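Pseudopodium-enriched atypical kinase 1 (Homo sapiens, PDB 6BHC) is a dimerising pseudokinase with an unusual catalytic cleft, and probably works as a signalling scaffold rather than as an active tyrosine kinase. Local coordinates at residues A[63-68]-A[151-156]; A[70-75]-A[88-93]. The protein carries 1 engineered substitution. All coordinates share one frame; numbering follows the deposited sequence.

Contact 1 (A[63-68]-A[151-156]); sequences KPCCEA and REVPCL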
# COMPACT_ATOMS: atom_id res chain seq x y z
N LYS A 63 -24.97 24.24 -24.41
CA LYS A 63 -25.18 24.84 -23.10
C LYS A 63 -23.86 24.93 -22.34
O LYS A 63 -22.98 24.09 -22.52
CB LYS A 63 -26.19 24.03 -22.29
CG LYS A 63 -25.69 22.66 -21.84
CD LYS A 63 -26.68 22.00 -20.89
CE LYS A 63 -26.90 22.84 -19.65
NZ LYS A 63 -27.87 22.21 -18.70
N PRO A 64 -23.69 25.96 -21.52
CA PRO A 64 -22.46 26.07 -20.73
C PRO A 64 -22.33 24.93 -19.74
O PRO A 64 -23.32 24.43 -19.20
CB PRO A 64 -22.61 27.42 -20.01
CG PRO A 64 -23.61 28.18 -20.83
CD PRO A 64 -24.55 27.15 -21.37
N CYS A 65 -21.09 24.51 -19.51
CA CYS A 65 -20.82 23.51 -18.48
C CYS A 65 -20.63 24.13 -17.10
O CYS A 65 -20.72 23.41 -16.10
CB CYS A 65 -19.57 22.69 -18.85
SG CYS A 65 -18.01 23.61 -18.86
N CYS A 66 -20.38 25.44 -17.03
CA CYS A 66 -20.23 26.14 -15.76
C CYS A 66 -20.34 27.63 -16.02
O CYS A 66 -19.88 28.13 -17.05
CB CYS A 66 -18.89 25.81 -15.10
SG CYS A 66 -18.63 26.64 -13.51
N GLU A 67 -20.95 28.34 -15.07
CA GLU A 67 -21.12 29.79 -15.14
C GLU A 67 -20.54 30.40 -13.87
O GLU A 67 -21.20 30.41 -12.82
CB GLU A 67 -22.59 30.16 -15.32
CG GLU A 67 -23.15 29.87 -16.70
CD GLU A 67 -24.65 30.05 -16.77
OE1 GLU A 67 -25.38 29.15 -16.31
OE2 GLU A 67 -25.10 31.09 -17.28
N ALA A 68 -19.31 30.90 -13.96
CA ALA A 68 -18.63 31.46 -12.81
C ALA A 68 -18.87 32.97 -12.72
O ALA A 68 -19.55 33.57 -13.55
CB ALA A 68 -17.13 31.15 -12.87
N ARG A 151 -7.22 23.12 -18.82
CA ARG A 151 -7.33 21.67 -18.91
C ARG A 151 -8.19 21.06 -17.81
O ARG A 151 -8.62 19.91 -17.94
CB ARG A 151 -5.94 21.03 -18.88
CG ARG A 151 -5.08 21.35 -20.09
CD ARG A 151 -3.79 20.53 -20.10
NE ARG A 151 -3.08 20.66 -21.37
CZ ARG A 151 -2.08 21.51 -21.59
NH1 ARG A 151 -1.49 21.56 -22.77
NH2 ARG A 151 -1.66 22.31 -20.61
N GLU A 152 -8.44 21.79 -16.72
CA GLU A 152 -9.31 21.33 -15.65
C GLU A 152 -10.71 21.85 -15.93
O GLU A 152 -11.01 23.03 -15.72
CB GLU A 152 -8.80 21.80 -14.29
CG GLU A 152 -7.47 21.19 -13.86
CD GLU A 152 -6.28 21.82 -14.56
OE1 GLU A 152 -6.39 22.99 -15.00
OE2 GLU A 152 -5.23 21.15 -14.68
N VAL A 153 -11.59 20.97 -16.41
CA VAL A 153 -12.93 21.36 -16.84
C VAL A 153 -13.84 21.53 -15.64
O VAL A 153 -14.05 20.57 -14.88
CB VAL A 153 -13.51 20.33 -17.82
CG1 VAL A 153 -14.95 20.67 -18.16
CG2 VAL A 153 -12.67 20.27 -19.09
N PRO A 154 -14.40 22.71 -15.42
CA PRO A 154 -15.35 22.89 -14.31
C PRO A 154 -16.73 22.38 -14.68
O PRO A 154 -17.23 22.61 -15.78
CB PRO A 154 -15.36 24.40 -14.09
CG PRO A 154 -15.05 24.96 -15.43
CD PRO A 154 -14.11 23.99 -16.10
N CYS A 155 -17.35 21.67 -13.73
CA CYS A 155 -18.70 21.16 -13.91
C CYS A 155 -19.75 22.03 -13.24
O CYS A 155 -20.91 22.01 -13.67
CB CYS A 155 -18.80 19.73 -13.35
SG CYS A 155 -17.52 18.62 -13.96
N LEU A 156 -19.37 22.79 -12.22
CA LEU A 156 -20.26 23.68 -11.49
C LEU A 156 -19.41 24.50 -10.53
O LEU A 156 -18.21 24.25 -10.36
CB LEU A 156 -21.36 22.92 -10.74
CG LEU A 156 -20.96 22.11 -9.50
CD1 LEU A 156 -22.18 21.84 -8.64
CD2 LEU A 156 -20.28 20.80 -9.88
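Cys66 and Cys65 give up the most surface here, and both lie against Pro154. The CB of Cys66 sits 3.9 Å from CB of Pro154, with the ring CG of the proline just as near, while the same Cys66 CB is 3.7 Å from the Pro154 carbonyl O. Its thiol swings opposite the backbone N (chi1 180°), which carries SG along to the main chain of Leu156, 3.8 Å from Leu156 C. Cys65 turns its sulfur another way: SG stands between its own N and carbonyl carbon (chi1 66°) and comes to 3.3 Å from Pro154 O, with Val153 CG1 touching the same SG more loosely at 4.3 Å. Pro154 thus meets Cys66 with its ring and Cys65 SG with its carbonyl O, in an area of modest size, 209 Å² in all. In kinase terms, the end of the first strand, just ahead of what probably corresponds to the glycine-rich loop, rests on the linker that joins the two lobes, the region corresponding to the hinge. On one side, Cys65 and Cys66 bond through their backbones to Tyr73 of strand 71-78; on the linker side, Cys155 and Leu156 pair with Leu211 of strand 209-212, and Leu210 of that strand packs on both Cys66 and Pro154.

Contact 2 (A[70-75]-A[88-93]); sequences DAVYYT and VKICKS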
# COMPACT_ATOMS: atom_id res chain seq x y z
N ASP A 70 -16.78 35.34 -13.21
CA ASP A 70 -15.99 36.13 -14.14
C ASP A 70 -16.09 35.68 -15.59
O ASP A 70 -15.60 36.39 -16.47
CB ASP A 70 -14.51 36.12 -13.73
CG ASP A 70 -13.91 34.72 -13.74
OD1 ASP A 70 -14.68 33.74 -13.67
OD2 ASP A 70 -12.66 34.60 -13.83
N ALA A 71 -16.70 34.53 -15.86
CA ALA A 71 -16.67 33.98 -17.21
C ALA A 71 -17.71 32.89 -17.35
O ALA A 71 -18.35 32.48 -16.38
CB ALA A 71 -15.28 33.44 -17.56
N VAL A 72 -17.87 32.42 -18.58
CA VAL A 72 -18.69 31.26 -18.90
C VAL A 72 -17.76 30.19 -19.47
O VAL A 72 -16.76 30.50 -20.13
CB VAL A 72 -19.83 31.61 -19.88
CG1 VAL A 72 -19.28 31.98 -21.25
CG2 VAL A 72 -20.83 30.48 -19.98
N TYR A 73 -18.09 28.93 -19.21
CA TYR A 73 -17.24 27.80 -19.57
C TYR A 73 -17.95 26.88 -20.55
O TYR A 73 -19.15 26.61 -20.41
CB TYR A 73 -16.82 27.00 -18.34
CG TYR A 73 -15.80 27.68 -17.47
CD1 TYR A 73 -14.44 27.53 -17.71
CD2 TYR A 73 -16.19 28.47 -16.40
CE1 TYR A 73 -13.50 28.15 -16.91
CE2 TYR A 73 -15.26 29.09 -15.59
CZ TYR A 73 -13.91 28.93 -15.85
OH TYR A 73 -12.98 29.54 -15.05
N TYR A 74 -17.20 26.39 -21.53
CA TYR A 74 -17.71 25.42 -22.50
C TYR A 74 -16.67 24.33 -22.71
O TYR A 74 -15.49 24.64 -22.93
CB TYR A 74 -18.03 26.09 -23.84
CG TYR A 74 -19.23 27.01 -23.82
CD1 TYR A 74 -19.09 28.35 -23.50
CD2 TYR A 74 -20.50 26.54 -24.13
CE1 TYR A 74 -20.18 29.20 -23.49
CE2 TYR A 74 -21.60 27.38 -24.12
CZ TYR A 74 -21.43 28.71 -23.80
OH TYR A 74 -22.52 29.55 -23.78
N THR A 75 -17.10 23.08 -22.62
CA THR A 75 -16.22 21.98 -22.99
C THR A 75 -15.97 22.00 -24.49
O THR A 75 -16.88 22.24 -25.28
CB THR A 75 -16.84 20.64 -22.57
OG1 THR A 75 -18.07 20.45 -23.27
CG2 THR A 75 -17.10 20.62 -21.08
N VAL A 88 -13.21 26.02 -22.61
CA VAL A 88 -13.08 27.37 -23.15
C VAL A 88 -13.68 28.34 -22.15
O VAL A 88 -14.88 28.26 -21.84
CB VAL A 88 -13.76 27.49 -24.52
CG1 VAL A 88 -13.85 28.94 -24.94
CG2 VAL A 88 -12.99 26.68 -25.56
N LYS A 89 -12.86 29.25 -21.64
CA LYS A 89 -13.28 30.24 -20.65
C LYS A 89 -13.43 31.59 -21.35
O LYS A 89 -12.44 32.19 -21.77
CB LYS A 89 -12.27 30.30 -19.50
CG LYS A 89 -12.63 31.29 -18.41
CD LYS A 89 -11.54 31.37 -17.35
CE LYS A 89 -11.90 32.38 -16.27
NZ LYS A 89 -10.87 32.45 -15.19
N ILE A 90 -14.67 32.06 -21.46
CA ILE A 90 -14.98 33.32 -22.13
C ILE A 90 -15.25 34.36 -21.05
O ILE A 90 -16.31 34.35 -20.42
CB ILE A 90 -16.17 33.18 -23.08
CG1 ILE A 90 -16.00 31.96 -23.99
CG2 ILE A 90 -16.34 34.44 -23.92
CD1 ILE A 90 -17.18 31.70 -24.90
N CYS A 91 -14.31 35.28 -20.85
CA CYS A 91 -14.36 36.22 -19.75
C CYS A 91 -15.37 37.34 -20.02
O CYS A 91 -15.72 37.63 -21.17
CB CYS A 91 -12.97 36.80 -19.49
SG CYS A 91 -11.72 35.53 -19.15
N LYS A 92 -15.83 37.97 -18.94
CA LYS A 92 -16.87 38.98 -19.07
C LYS A 92 -16.31 40.35 -19.44
O LYS A 92 -17.03 41.16 -20.03
CB LYS A 92 -17.67 39.07 -17.77
CG LYS A 92 -18.41 37.79 -17.41
CD LYS A 92 -19.18 37.93 -16.10
CE LYS A 92 -19.95 36.66 -15.77
NZ LYS A 92 -20.68 36.78 -14.47
N SER A 93 -15.06 40.62 -19.10
CA SER A 93 -14.45 41.92 -19.40
C SER A 93 -12.96 41.78 -19.71
O SER A 93 -12.39 42.60 -20.42
CB SER A 93 -14.66 42.88 -18.23
OG SER A 93 -16.04 43.15 -18.03
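The Tyr73 ring runs side by side with the Lys89 chain; Lys89 CB and the Val88 carbonyl O approach it obliquely. Tyr73 CE1 is 3.6 Å from Lys89 CG, and Tyr73 OH is 3.3 Å from Lys89 CD. On the opposite face of the sheet Tyr74 packs with Ile90, again obliquely, Tyr74 CD1 lying 4.1 Å from Ile90 CD1, and its hydroxyl bonds to Leu132 O. The third flat group, the Asp70 carboxylate, takes Lys89 NZ on the syn side of OD2 at 3.1 Å, 24° out of plane; the two side chains cross at about a right angle. Lys89 reaches it with its CG trans to the backbone N (chi1 -179°) and the chain stretched out beyond. Ala71 CB adds a contact to Lys89 CG at 3.5 Å. Between these faces, the antiparallel strands 71-75 and 88-91 are joined by paired bonds between Val72 and Ile90 and between Tyr74 and Val88, the straightest being Val88 N to Tyr74 O at 2.7 Å. With an alanine in place of Lys89, Asp70 would probably lose its charged mate, Gln118 OE1 a donor, and the Tyr73 ring its aliphatic neighbour. Lys89 falls at the lysine of the kinase third strand. Gripped by the Asp70 carboxylate and Gln118 OE1, its NZ is probably fixed in place, consistent with the unusual cleft of this pseudokinase.

Contacts 1 and 2 lie with centres about 9 Å apart: contact 2 in the N-terminal lobe, contact 1 at its border with the linker. Segments 63-68, 70-75 and 88-93 share one curled antiparallel sheet, while 151-156 leads out of it towards strand 156-157 of a separate three-stranded sheet. Along the chain the order is 63-68, 70-75, 88-93 and 151-156, so the hairpin of contact 2 falls between the two segments of contact 1. Tyr73 is where the two contacts meet: its CG is 3.5 Å from Pro154 CG. The ring therefore ties the hairpin to the linker, on the side that in related kinases faces the nucleotide, which may contribute to the unusual cleft.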